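Local coordinates for protein putative pectin lyase (Geobacillus virus E2, PDB 7CHU) that is the tailspike of a deep-sea thermophilic bacteriophage, a trimer with a pectin-lyase-like beta-helix that probably recognises, and may cleave, polysaccharide at the host cell surface, at residues D363-Q368 and F386-I391; G373-N378 and I391-K396; N155-F160 and N184-V189; C146-I151 and D180-D185. One frame throughout, in Å; residues are numbered along the deposited sequence.

Interaction 1: D363-Q368 and F386-I391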
# COMPACT_ATOMS: atom_id res chain seq x y z
N ASP A 363 10.09 -7.59 -10.19
CA ASP A 363 9.12 -7.10 -11.15
C ASP A 363 8.84 -5.60 -10.96
O ASP A 363 8.57 -5.15 -9.84
CB ASP A 363 7.82 -7.90 -11.04
CG ASP A 363 6.78 -7.44 -12.04
OD1 ASP A 363 5.66 -7.08 -11.62
OD2 ASP A 363 7.09 -7.43 -13.26
N GLY A 364 8.89 -4.85 -12.06
CA GLY A 364 8.61 -3.42 -11.99
C GLY A 364 9.61 -2.61 -11.18
O GLY A 364 9.27 -1.53 -10.70
N CYS A 365 10.83 -3.11 -11.01
CA CYS A 365 11.82 -2.43 -10.20
C CYS A 365 12.73 -1.59 -11.09
O CYS A 365 12.79 -1.78 -12.30
CB CYS A 365 12.69 -3.42 -9.40
SG CYS A 365 11.78 -4.40 -8.18
N SER A 366 13.47 -0.67 -10.46
CA SER A 366 14.50 0.05 -11.20
C SER A 366 15.54 0.50 -10.19
O SER A 366 15.48 0.13 -9.00
CB SER A 366 13.91 1.22 -12.00
OG SER A 366 14.81 1.59 -13.03
N GLY A 367 16.54 1.23 -10.66
CA GLY A 367 17.60 1.68 -9.78
C GLY A 367 18.89 1.94 -10.53
O GLY A 367 18.97 1.77 -11.73
N GLN A 368 19.90 2.35 -9.76
CA GLN A 368 21.16 2.74 -10.36
C GLN A 368 22.29 2.49 -9.38
O GLN A 368 22.11 2.61 -8.17
CB GLN A 368 21.13 4.23 -10.79
CG GLN A 368 22.23 4.57 -11.80
CD GLN A 368 22.18 6.03 -12.23
OE1 GLN A 368 21.37 6.81 -11.72
NE2 GLN A 368 23.05 6.40 -13.16
N PHE A 386 12.32 -12.38 -13.73
CA PHE A 386 12.42 -10.94 -13.59
C PHE A 386 11.75 -10.25 -14.77
O PHE A 386 11.73 -10.78 -15.89
CB PHE A 386 13.86 -10.46 -13.46
CG PHE A 386 14.71 -10.75 -14.68
CD1 PHE A 386 15.45 -11.92 -14.76
CD2 PHE A 386 14.77 -9.84 -15.75
CE1 PHE A 386 16.24 -12.20 -15.89
CE2 PHE A 386 15.56 -10.10 -16.88
CZ PHE A 386 16.30 -11.29 -16.94
N CYS A 387 11.22 -9.07 -14.51
CA CYS A 387 10.61 -8.23 -15.54
C CYS A 387 10.71 -6.79 -15.02
O CYS A 387 9.80 -6.28 -14.36
CB CYS A 387 9.16 -8.61 -15.83
SG CYS A 387 8.36 -7.54 -17.12
N SER A 388 11.83 -6.14 -15.33
CA SER A 388 12.14 -4.81 -14.80
C SER A 388 13.14 -4.12 -15.72
O SER A 388 13.85 -4.78 -16.49
CB SER A 388 12.74 -4.85 -13.38
OG SER A 388 11.93 -5.58 -12.50
N ASP A 389 13.25 -2.80 -15.59
CA ASP A 389 14.19 -2.03 -16.41
C ASP A 389 15.09 -1.21 -15.49
O ASP A 389 14.67 -0.18 -14.95
CB ASP A 389 13.46 -1.13 -17.40
CG ASP A 389 14.36 -0.65 -18.54
OD1 ASP A 389 15.59 -0.86 -18.49
OD2 ASP A 389 13.83 -0.05 -19.49
N PHE A 390 16.32 -1.68 -15.33
CA PHE A 390 17.34 -1.05 -14.51
C PHE A 390 18.31 -0.27 -15.39
O PHE A 390 18.57 -0.64 -16.54
CB PHE A 390 18.14 -2.09 -13.72
CG PHE A 390 17.33 -2.91 -12.74
CD1 PHE A 390 16.87 -4.18 -13.10
CD2 PHE A 390 17.07 -2.45 -11.46
CE1 PHE A 390 16.16 -4.97 -12.19
CE2 PHE A 390 16.34 -3.24 -10.56
CZ PHE A 390 15.89 -4.48 -10.92
N ILE A 391 18.88 0.79 -14.83
CA ILE A 391 19.96 1.50 -15.52
C ILE A 391 21.18 0.59 -15.56
O ILE A 391 21.61 0.04 -14.54
CB ILE A 391 20.25 2.82 -14.81
CG1 ILE A 391 19.07 3.79 -14.98
CG2 ILE A 391 21.56 3.44 -15.34
CD1 ILE A 391 19.19 5.06 -14.11
O HOH W 1 11.19 -1.68 -14.14
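Asp363-Gln368 and Phe386-Ile391 run side by side in the same direction, their end-to-end lines 7° apart, as successive coils of a right-handed parallel beta-helix do. Only Asp363 and Cys387 form a regular parallel bridge; Gly364 N donates almost straight to Cys387 O at 2.9 Å, and beyond this the ladder loosens. Where the turn interrupts the strand, the hydroxyl of Ser388 replaces a backbone acceptor: with chi1 at -53° its OG lies beside its own backbone N and takes the N-H of Cys365 at 3.1 Å. Asp389 N makes only a weak bond to Cys365 O; a water also lies between them, accepting from Asp389 N, its place against Cys365 O being doubtfully close. A further backbone bond follows at Ile391 N, which donates to Gly367 O at 3.3 Å. The Phe390 ring leans back over the other coil, its CZ 3.7 Å from Cys365 CB, while Cys365 O lies above one face toward the rim. The extended Gln368 side chain passes obliquely over Ile391, Gln368 CD meeting Ile391 CD1 at 3.7 Å. In the trimer, the Asp363 carboxylates of the three subunits come close together, which may favour protonation of some of them. On the coil itself, Ser366 OG, placed opposite its backbone N by a chi1 of -159°, donates in the carbonyl plane to Asp389 O at 2.6 Å.

Interaction 2: G373-N378 and I391-K396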
# COMPACT_ATOMS: atom_id res chain seq x y z
N GLY A 373 31.25 -3.83 -11.79
CA GLY A 373 31.34 -5.08 -12.54
C GLY A 373 30.30 -6.12 -12.22
O GLY A 373 30.42 -7.26 -12.69
N LEU A 374 29.27 -5.79 -11.43
CA LEU A 374 28.22 -6.74 -11.12
C LEU A 374 26.97 -6.37 -11.92
O LEU A 374 27.08 -5.93 -13.07
CB LEU A 374 27.94 -6.75 -9.61
CG LEU A 374 29.16 -6.95 -8.69
CD1 LEU A 374 28.70 -6.98 -7.24
CD2 LEU A 374 29.98 -8.22 -9.02
N ALA A 375 25.79 -6.50 -11.33
CA ALA A 375 24.56 -6.25 -12.05
C ALA A 375 23.46 -6.01 -11.03
O ALA A 375 23.70 -6.16 -9.82
CB ALA A 375 24.21 -7.42 -12.99
N PRO A 376 22.25 -5.64 -11.47
CA PRO A 376 21.13 -5.54 -10.52
C PRO A 376 20.87 -6.83 -9.76
O PRO A 376 20.56 -6.79 -8.57
CB PRO A 376 19.93 -5.15 -11.41
CG PRO A 376 20.54 -4.43 -12.57
CD PRO A 376 21.88 -5.10 -12.81
N PHE A 377 21.00 -7.99 -10.43
CA PHE A 377 20.84 -9.29 -9.80
C PHE A 377 21.89 -10.24 -10.37
O PHE A 377 22.49 -9.97 -11.42
CB PHE A 377 19.43 -9.86 -10.04
CG PHE A 377 18.97 -9.75 -11.46
CD1 PHE A 377 19.29 -10.74 -12.39
CD2 PHE A 377 18.24 -8.64 -11.88
CE1 PHE A 377 18.86 -10.66 -13.70
CE2 PHE A 377 17.81 -8.53 -13.21
CZ PHE A 377 18.14 -9.54 -14.12
N ASN A 378 22.12 -11.34 -9.66
CA ASN A 378 23.14 -12.31 -10.05
C ASN A 378 22.54 -13.31 -11.03
O ASN A 378 21.34 -13.32 -11.30
CB ASN A 378 23.69 -13.03 -8.81
CG ASN A 378 22.61 -13.81 -8.08
OD1 ASN A 378 21.49 -13.34 -7.96
ND2 ASN A 378 22.94 -15.02 -7.63
N ILE A 391 18.88 0.79 -14.83
CA ILE A 391 19.96 1.50 -15.52
C ILE A 391 21.18 0.59 -15.56
O ILE A 391 21.61 0.04 -14.54
CB ILE A 391 20.25 2.82 -14.81
CG1 ILE A 391 19.07 3.79 -14.98
CG2 ILE A 391 21.56 3.44 -15.34
CD1 ILE A 391 19.19 5.06 -14.11
N GLY A 392 21.76 0.43 -16.75
CA GLY A 392 22.96 -0.39 -16.89
C GLY A 392 22.72 -1.87 -16.99
O GLY A 392 23.66 -2.66 -16.80
N GLU A 393 21.49 -2.30 -17.28
CA GLU A 393 21.18 -3.72 -17.45
C GLU A 393 20.36 -3.89 -18.73
O GLU A 393 19.27 -3.32 -18.87
CB GLU A 393 20.45 -4.28 -16.23
CG GLU A 393 19.94 -5.71 -16.39
CD GLU A 393 21.03 -6.72 -16.74
OE1 GLU A 393 21.94 -6.94 -15.91
OE2 GLU A 393 20.98 -7.30 -17.86
N ASN A 394 20.90 -4.68 -19.66
CA ASN A 394 20.24 -4.87 -20.94
C ASN A 394 19.08 -5.84 -20.85
O ASN A 394 18.13 -5.73 -21.62
CB ASN A 394 21.25 -5.39 -21.97
CG ASN A 394 22.24 -4.34 -22.40
OD1 ASN A 394 21.86 -3.21 -22.68
ND2 ASN A 394 23.51 -4.69 -22.42
N ARG A 395 19.17 -6.84 -19.97
CA ARG A 395 18.10 -7.83 -19.86
C ARG A 395 16.87 -7.20 -19.20
O ARG A 395 16.98 -6.58 -18.14
CB ARG A 395 18.56 -9.04 -19.06
CG ARG A 395 19.68 -9.84 -19.75
CD ARG A 395 20.32 -10.83 -18.79
NE ARG A 395 21.11 -10.16 -17.77
CZ ARG A 395 21.68 -10.78 -16.73
NH1 ARG A 395 21.53 -12.09 -16.55
NH2 ARG A 395 22.40 -10.08 -15.87
N LYS A 396 15.71 -7.33 -19.86
CA LYS A 396 14.45 -6.76 -19.38
C LYS A 396 13.47 -7.80 -18.87
O LYS A 396 12.83 -7.58 -17.85
CB LYS A 396 13.74 -5.96 -20.49
CG LYS A 396 14.67 -5.03 -21.30
CD LYS A 396 15.39 -4.02 -20.41
CE LYS A 396 16.18 -3.01 -21.25
NZ LYS A 396 17.11 -2.23 -20.41
O HOH W 2 23.58 -11.31 -13.58
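A chi2 of 57° folds the Glu393 side chain back, and a chi3 of -70° bends Arg395, and together these turns bring carboxylate and guanidinium side by side opposite Ala375, Pro376 and Phe377. Arg395 holds the acid side-on: NE donates to Glu393 OE2 at 2.9 Å and NH2 to OE1 at 3.2 Å, both reaching the oxygens from above the carboxylate plane. The backbone N of Arg395 also donates to OE2, on its anti lone pair, so this oxygen has two donors from one residue. The 373-378 loop closes over the pair with carbon. Pro376 CD rests 3.6 Å from Glu393 OE1, its CG lies against Glu393 CB, and Ala375 CB approaches the same OE1. Phe377 CE1 sits over one guanidinium face, 4.1 Å from Arg395 CZ, with the two planes 42° apart. A water bridges Phe377 O and Arg395 NH2 in the guanidinium plane. Tyr418 and Tyr403 make cation-pi contacts with the same arginine, and Asn379 takes its NH1. The contact thus joins the 373-378 loop to 391-396 where the beta-helix gives way to antiparallel strands, and the buried charges, paired with each other, the arginine also flanked by aromatics, probably both remain ionised.

Interaction 3: N155-F160 and N184-V189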
# COMPACT_ATOMS: atom_id res chain seq x y z
N ASN A 155 19.21 -7.44 27.90
CA ASN A 155 17.78 -7.68 28.02
C ASN A 155 16.99 -6.64 27.23
O ASN A 155 17.49 -5.56 26.93
CB ASN A 155 17.34 -7.63 29.48
CG ASN A 155 17.40 -8.99 30.16
OD1 ASN A 155 17.57 -10.02 29.51
ND2 ASN A 155 17.27 -9.00 31.49
N PRO A 156 15.73 -6.94 26.91
CA PRO A 156 14.88 -5.94 26.26
C PRO A 156 14.32 -4.94 27.26
O PRO A 156 14.25 -5.20 28.46
CB PRO A 156 13.75 -6.78 25.64
CG PRO A 156 13.73 -8.06 26.43
CD PRO A 156 15.15 -8.30 26.87
N VAL A 157 13.95 -3.76 26.74
CA VAL A 157 13.24 -2.78 27.55
C VAL A 157 11.83 -3.27 27.82
O VAL A 157 11.38 -3.34 28.97
CB VAL A 157 13.23 -1.40 26.85
CG1 VAL A 157 12.50 -0.39 27.71
CG2 VAL A 157 14.62 -0.92 26.60
N PHE A 158 11.11 -3.66 26.76
CA PHE A 158 9.80 -4.29 26.87
C PHE A 158 9.91 -5.70 26.31
O PHE A 158 10.19 -5.87 25.12
CB PHE A 158 8.74 -3.52 26.07
CG PHE A 158 8.39 -2.19 26.65
CD1 PHE A 158 7.96 -2.07 27.97
CD2 PHE A 158 8.44 -1.05 25.85
CE1 PHE A 158 7.61 -0.83 28.48
CE2 PHE A 158 8.09 0.19 26.36
CZ PHE A 158 7.68 0.30 27.68
N GLU A 159 9.60 -6.70 27.15
CA GLU A 159 9.53 -8.09 26.74
C GLU A 159 8.07 -8.53 26.69
O GLU A 159 7.40 -8.59 27.74
CB GLU A 159 10.34 -8.99 27.70
CG GLU A 159 10.46 -10.44 27.20
CD GLU A 159 11.07 -11.42 28.25
OE1 GLU A 159 10.83 -11.27 29.47
OE2 GLU A 159 11.77 -12.38 27.85
N PHE A 160 7.58 -8.86 25.49
CA PHE A 160 6.27 -9.48 25.30
C PHE A 160 6.52 -10.96 25.05
O PHE A 160 7.13 -11.32 24.05
CB PHE A 160 5.51 -8.88 24.09
CG PHE A 160 5.15 -7.41 24.21
CD1 PHE A 160 6.09 -6.43 23.95
CD2 PHE A 160 3.84 -7.02 24.55
CE1 PHE A 160 5.76 -5.08 24.04
CE2 PHE A 160 3.50 -5.69 24.64
CZ PHE A 160 4.46 -4.71 24.40
N ASN A 184 23.11 1.83 24.83
CA ASN A 184 23.40 0.75 25.76
C ASN A 184 23.14 -0.61 25.13
O ASN A 184 22.43 -0.74 24.12
CB ASN A 184 22.56 0.91 27.03
CG ASN A 184 22.94 2.15 27.81
OD1 ASN A 184 22.10 2.96 28.18
ND2 ASN A 184 24.22 2.31 28.03
N ASP A 185 23.71 -1.65 25.74
CA ASP A 185 23.51 -3.02 25.28
C ASP A 185 22.18 -3.54 25.81
O ASP A 185 22.10 -4.27 26.81
CB ASP A 185 24.66 -3.93 25.70
CG ASP A 185 24.53 -5.33 25.15
OD1 ASP A 185 23.60 -5.61 24.35
OD2 ASP A 185 25.36 -6.17 25.53
N CYS A 186 21.11 -3.16 25.11
CA CYS A 186 19.75 -3.61 25.40
C CYS A 186 19.03 -3.83 24.08
O CYS A 186 19.40 -3.26 23.05
CB CYS A 186 18.98 -2.61 26.27
SG CYS A 186 18.67 -1.01 25.46
N ILE A 187 18.02 -4.71 24.10
CA ILE A 187 17.06 -4.84 23.01
C ILE A 187 15.95 -3.82 23.26
O ILE A 187 15.56 -3.60 24.40
CB ILE A 187 16.49 -6.28 22.96
CG1 ILE A 187 17.62 -7.28 22.62
CG2 ILE A 187 15.30 -6.38 21.96
CD1 ILE A 187 17.28 -8.72 22.97
N GLY A 188 15.47 -3.16 22.21
CA GLY A 188 14.41 -2.19 22.44
C GLY A 188 13.12 -2.88 22.81
O GLY A 188 12.57 -2.65 23.89
N VAL A 189 12.65 -3.75 21.93
CA VAL A 189 11.39 -4.46 22.12
C VAL A 189 11.62 -5.89 21.70
O VAL A 189 12.19 -6.14 20.62
CB VAL A 189 10.24 -3.85 21.28
CG1 VAL A 189 8.98 -4.72 21.38
CG2 VAL A 189 9.97 -2.40 21.69
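The Phe160 ring meets Val189 CG1 obliquely, CE1 lying 4.2 Å from that methyl, and the puckered ring of Pro156 sets its CB 3.9 Å from Ile187 CB; these two contacts belong to a coil-to-coil pairing in the parallel beta-helix of the pectate-lyase-like family. Pro156 pairs with Ile187 and Phe158 with Val189, both parallel, and the chain turns a corner at Val157-Phe158 and, on the next coil, at Gly188. The Pro156 and Ile187 side chains lie on one face and those of Phe158 and Val189 on the other. Val189 CG1, anti to its own N at a chi1 of 173°, is the branch that reaches Phe160. Phe158 itself turns away from the neighbouring coil, into an interior lined by Ile128, Ile130, Ile147, Met177 and Ile179.

The backbone bonds record the corner. Ile187 N donates to Asn155 O at 3.0 Å from 49° above the carbonyl plane, whereas Val157 N reaches Ile187 O at 2.8 Å with only a modest tilt. At the bend, Gly188 O receives just weak bonds from Val157 N and Phe158 N, each 3.4 Å long. The C-alpha hydrogens add to this: Pro156 CA lies 3.1 Å from Ile187 O, and Val189 CA points at Phe158 O. Val157 also faces inward, toward Ile147, Ser149 and Ile179. Its CG2, set beside the backbone N by a chi1 of -179°, packs on Cys186 SG at 4.2 Å.

Interaction 4: C146-I151 and D180-D185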
# COMPACT_ATOMS: atom_id res chain seq x y z
N CYS A 146 8.82 8.95 25.72
CA CYS A 146 10.10 8.32 25.40
C CYS A 146 10.60 7.50 26.59
O CYS A 146 10.82 8.05 27.68
CB CYS A 146 11.13 9.37 24.99
SG CYS A 146 12.74 8.64 24.48
N ILE A 147 10.80 6.21 26.38
CA ILE A 147 11.40 5.33 27.38
C ILE A 147 12.92 5.38 27.19
O ILE A 147 13.41 5.10 26.09
CB ILE A 147 10.86 3.90 27.25
CG1 ILE A 147 9.32 3.88 27.10
CG2 ILE A 147 11.33 3.04 28.41
CD1 ILE A 147 8.52 4.46 28.26
N LYS A 148 13.65 5.81 28.22
CA LYS A 148 15.10 5.93 28.18
C LYS A 148 15.72 4.77 28.94
O LYS A 148 15.65 4.71 30.17
CB LYS A 148 15.56 7.26 28.77
CG LYS A 148 15.03 8.48 28.00
CD LYS A 148 15.94 8.94 26.90
CE LYS A 148 15.48 10.30 26.35
NZ LYS A 148 16.31 10.73 25.17
N SER A 149 16.36 3.85 28.23
CA SER A 149 16.90 2.65 28.85
C SER A 149 18.29 2.89 29.40
O SER A 149 19.12 3.53 28.75
CB SER A 149 16.96 1.50 27.84
OG SER A 149 17.37 0.29 28.46
N THR A 150 18.57 2.31 30.57
CA THR A 150 19.94 2.15 31.04
C THR A 150 20.33 0.69 31.11
O THR A 150 21.34 0.35 31.75
CB THR A 150 20.15 2.79 32.42
OG1 THR A 150 19.46 2.00 33.40
CG2 THR A 150 19.62 4.23 32.45
N ILE A 151 19.54 -0.19 30.52
CA ILE A 151 19.82 -1.62 30.55
C ILE A 151 21.06 -1.92 29.71
O ILE A 151 21.17 -1.51 28.55
CB ILE A 151 18.60 -2.41 30.04
CG1 ILE A 151 17.39 -2.14 30.93
CG2 ILE A 151 18.92 -3.89 29.90
CD1 ILE A 151 16.13 -2.81 30.42
N ASP A 180 14.30 4.43 23.57
CA ASP A 180 15.63 4.96 23.28
C ASP A 180 16.64 4.21 24.14
O ASP A 180 16.67 4.38 25.37
CB ASP A 180 15.67 6.47 23.54
CG ASP A 180 17.04 7.09 23.33
OD1 ASP A 180 18.03 6.37 22.99
OD2 ASP A 180 17.14 8.32 23.52
N GLY A 181 17.47 3.37 23.49
CA GLY A 181 18.44 2.54 24.19
C GLY A 181 19.67 3.28 24.67
O GLY A 181 20.47 2.70 25.43
N GLN A 182 19.83 4.54 24.27
CA GLN A 182 20.94 5.40 24.69
C GLN A 182 22.29 4.74 24.40
O GLN A 182 23.26 4.94 25.13
CB GLN A 182 20.82 5.79 26.17
CG GLN A 182 19.47 6.44 26.53
CD GLN A 182 19.45 7.06 27.92
OE1 GLN A 182 19.67 8.25 28.06
NE2 GLN A 182 19.14 6.26 28.95
N ASN A 183 22.35 3.95 23.32
CA ASN A 183 23.56 3.24 22.90
C ASN A 183 23.99 2.19 23.91
O ASN A 183 25.11 1.68 23.83
CB ASN A 183 24.71 4.21 22.62
CG ASN A 183 24.41 5.13 21.46
OD1 ASN A 183 24.51 6.35 21.56
ND2 ASN A 183 23.99 4.54 20.35
N ASN A 184 23.11 1.83 24.83
CA ASN A 184 23.40 0.75 25.76
C ASN A 184 23.14 -0.61 25.13
O ASN A 184 22.43 -0.74 24.12
CB ASN A 184 22.56 0.91 27.03
CG ASN A 184 22.94 2.15 27.81
OD1 ASN A 184 22.10 2.96 28.18
ND2 ASN A 184 24.22 2.31 28.03
N ASP A 185 23.71 -1.65 25.74
CA ASP A 185 23.51 -3.02 25.28
C ASP A 185 22.18 -3.54 25.81
O ASP A 185 22.10 -4.27 26.81
CB ASP A 185 24.66 -3.93 25.70
CG ASP A 185 24.53 -5.33 25.15
OD1 ASP A 185 23.60 -5.61 24.35
OD2 ASP A 185 25.36 -6.17 25.53
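The side-chain amide of Gln182, reaching back from a type I' turn over Gly181-Asn184, donates to the backbone oxygen of Ser149 on the preceding coil. Its NE2 stands 2.7 Å from Ser149 O, well above the carbonyl plane although the oxygen lies near the plane of the amide itself. The Gln182 chain, extended beyond CG with a chi2 of -169°, crosses Lys148 at about a right angle, NE2 being 3.7 Å from Lys148 CB. Below the turn the pairing is regular and parallel: Asp180 N donates to Ile147 O at 2.8 Å and Ser149 N to Asp180 O at 2.9 Å, both nearly linear. Asp180 has two roles. Its OD2 takes Lys148 NZ at 3.0 Å on the anti side, a salt bridge made on the face the two residues share, while OD1 accepts from Gln182 N at 2.9 Å in an Asx turn at the start of the bend. With both carboxylate oxygens engaged, the aspartate is probably ionised. Ser149 OG answers on the other coil, accepting from Ile151 N in an ST turn, so each segment carries a side-chain-capped turn as it leaves its strand. The pair stacks on strand 120-124, which hydrogen-bonds to Cys146 and Lys148 from the flank away from 180-185; Ile147 packs inward on Val157 and Phe158 of strand 156-160, and Lys148 and Cys146 also touch Ser109 and Gly110 of a neighbouring subunit.

From the N terminus, interaction 4 opens first at 146-151 and interaction 3 next at 155-160; both close on one stretch, at 180-185 and 184-189, sharing Asn184 and Asp185. The two loops overlap, interaction 3 opening later and running four residues further, and together they join one coil of the beta-helix to the next around a corner, Cys186 and Val157 packing against Ser149. Much later, interactions 1 and 2 cross: 363-368 closes on 386-391 while 373-378 reaches 391-396, with Ile391 in common. A salt bridge from Asp389 to Lys396 and the Phe386-Phe377 packing tie them, where coils yield to antiparallel strands. About 40 Å between centres separates the two pairs.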